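Local coordinates for oligopeptide ABC transporter, periplasmic oligopeptide-binding protein, putative (Thermotoga maritima MSB8, PDB 5IPW) that probably serves as the periplasmic peptide-binding component of an oligopeptide ABC transporter in a hyperthermophilic bacterium, at residues Asn107-Ile112 with Ser172-Leu177. Residues are numbered along the deposited sequence; the frame is centred on the assembly and turned at random.
Sequences NGRVYI and SKPYGL
Arg109 and Pro174 bring the two backbones closest, CA to CA 4.1 Å, where the turn leading into strand 110-115 passes the loop leaving strand 166-171. Here the main-chain link is a hydrogen bond from Tyr175 N to Gly108 O, 2.7 Å long. Its angle at the hydrogen is only 134°, and the donor stands well above the carbonyl plane rather than on a lone pair. Pro174 CA shares the acceptor, 3.4 Å from Gly108 O, and a second CA-H...O contact joins Arg109 CA to Lys173 O at 3.5 Å.

The Arg109 side chain runs alongside Pro174 in the same direction. Arg109 CG is 3.5 Å from Lys173 O, and a bend at chi3 (-85°) then turns the guanidinium so that one face lies over Lys173 C and Pro174 CD. The nearest approach of the group is Arg109 NH2 to Pro174 CD, 3.6 Å. With an alanine here, the CB beside Lys173 O would remain, but the proline ring and the Lys173 backbone would probably lose the flat group that covers them.

Tyr111 reaches across differently, by its phenol end. CG anti to the carbonyl carbon (chi1 -60°) directs the ring toward the loop, and OH donates a hydrogen bond to Tyr175 O, which approaches the phenol from its rim, close to the plane of the ring. The modelled 2.4 Å between Tyr111 OH and Tyr175 O is doubtfully short; if the bond is real, backbone N and O of Tyr175 are both engaged, by Gly108 O and Tyr111 OH. The Tyr175 ring leads away to meet Phe171 edge-to-face.

Arg109 and Val110 together stand across from Leu105 of strand 94-105, forming a classic bulge. The contacts described, with a backbone hydrogen bond between Arg109 and Phe171, tie this bulged entry of strand 110-115 to the exit of its antiparallel neighbour 166-171 in this family 5 solute-binding protein.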
# COMPACT_ATOMS: atom_id res chain seq x y z
N ASN A 107 -6.22 -26.50 -0.72
CA ASN A 107 -5.98 -25.56 -1.80
C ASN A 107 -6.55 -24.17 -1.51
O ASN A 107 -7.47 -23.71 -2.18
CB ASN A 107 -6.53 -26.11 -3.12
CG ASN A 107 -6.13 -25.27 -4.32
OD1 ASN A 107 -4.99 -24.80 -4.41
ND2 ASN A 107 -7.06 -25.09 -5.26
N GLY A 108 -6.02 -23.52 -0.48
CA GLY A 108 -6.42 -22.15 -0.14
C GLY A 108 -7.87 -21.99 0.30
O GLY A 108 -8.43 -20.90 0.20
N ARG A 109 -8.47 -23.07 0.78
CA ARG A 109 -9.82 -23.00 1.32
C ARG A 109 -9.72 -22.67 2.80
O ARG A 109 -10.46 -21.83 3.31
CB ARG A 109 -10.56 -24.32 1.08
CG ARG A 109 -12.04 -24.31 1.45
CD ARG A 109 -12.76 -25.61 1.10
NE ARG A 109 -13.23 -25.64 -0.29
CZ ARG A 109 -12.57 -26.15 -1.34
NH1 ARG A 109 -11.36 -26.69 -1.20
NH2 ARG A 109 -13.13 -26.11 -2.55
N VAL A 110 -8.78 -23.33 3.49
CA VAL A 110 -8.58 -23.09 4.92
C VAL A 110 -7.16 -22.60 5.21
O VAL A 110 -6.19 -22.99 4.54
CB VAL A 110 -8.93 -24.32 5.80
CG1 VAL A 110 -9.87 -25.27 5.07
CG2 VAL A 110 -7.69 -25.08 6.24
N TYR A 111 -7.06 -21.76 6.24
CA TYR A 111 -5.78 -21.25 6.74
C TYR A 111 -5.72 -21.46 8.24
O TYR A 111 -6.66 -21.11 8.95
CB TYR A 111 -5.63 -19.77 6.42
CG TYR A 111 -5.67 -19.46 4.94
CD1 TYR A 111 -6.87 -19.19 4.30
CD2 TYR A 111 -4.50 -19.43 4.19
CE1 TYR A 111 -6.91 -18.90 2.94
CE2 TYR A 111 -4.53 -19.14 2.83
CZ TYR A 111 -5.73 -18.88 2.22
OH TYR A 111 -5.77 -18.59 0.87
N ILE A 112 -4.62 -22.04 8.71
CA ILE A 112 -4.37 -22.17 10.14
C ILE A 112 -3.24 -21.23 10.52
O ILE A 112 -2.20 -21.21 9.87
CB ILE A 112 -3.97 -23.62 10.53
CG1 ILE A 112 -5.21 -24.51 10.68
CG2 ILE A 112 -3.21 -23.65 11.85
CD1 ILE A 112 -5.97 -24.77 9.40
N SER A 172 -15.53 -20.61 2.10
CA SER A 172 -16.30 -21.39 1.13
C SER A 172 -15.58 -21.27 -0.20
O SER A 172 -15.52 -20.17 -0.74
CB SER A 172 -17.72 -20.86 1.00
OG SER A 172 -17.74 -19.45 0.83
N LYS A 173 -15.03 -22.38 -0.71
CA LYS A 173 -14.20 -22.40 -1.92
C LYS A 173 -12.75 -21.96 -1.64
O LYS A 173 -12.45 -21.51 -0.53
CB LYS A 173 -14.79 -21.52 -3.03
CG LYS A 173 -14.34 -20.06 -2.98
CD LYS A 173 -15.42 -19.12 -3.48
CE LYS A 173 -14.79 -17.89 -4.09
NZ LYS A 173 -15.79 -16.81 -4.29
N PRO A 174 -11.86 -22.09 -2.64
CA PRO A 174 -10.52 -21.56 -2.43
C PRO A 174 -10.45 -20.04 -2.51
O PRO A 174 -11.33 -19.40 -3.09
CB PRO A 174 -9.72 -22.20 -3.57
CG PRO A 174 -10.46 -23.47 -3.85
CD PRO A 174 -11.88 -23.00 -3.80
N TYR A 175 -9.40 -19.49 -1.91
CA TYR A 175 -9.23 -18.04 -1.80
C TYR A 175 -7.78 -17.70 -1.47
O TYR A 175 -7.44 -17.36 -0.34
CB TYR A 175 -10.18 -17.50 -0.74
CG TYR A 175 -10.19 -15.99 -0.61
CD1 TYR A 175 -10.13 -15.16 -1.73
CD2 TYR A 175 -10.30 -15.40 0.65
CE1 TYR A 175 -10.16 -13.78 -1.60
CE2 TYR A 175 -10.33 -14.02 0.79
CZ TYR A 175 -10.25 -13.22 -0.33
OH TYR A 175 -10.28 -11.85 -0.19
N GLY A 176 -6.92 -17.80 -2.48
CA GLY A 176 -5.48 -17.56 -2.32
C GLY A 176 -5.13 -16.13 -1.97
O GLY A 176 -4.11 -15.89 -1.33
N LEU A 177 -5.98 -15.19 -2.36
CA LEU A 177 -5.75 -13.77 -2.10
C LEU A 177 -5.71 -13.42 -0.62
O LEU A 177 -5.19 -12.37 -0.26
CB LEU A 177 -6.83 -12.92 -2.78
CG LEU A 177 -6.85 -12.90 -4.31
CD1 LEU A 177 -7.96 -11.97 -4.80
CD2 LEU A 177 -5.50 -12.49 -4.89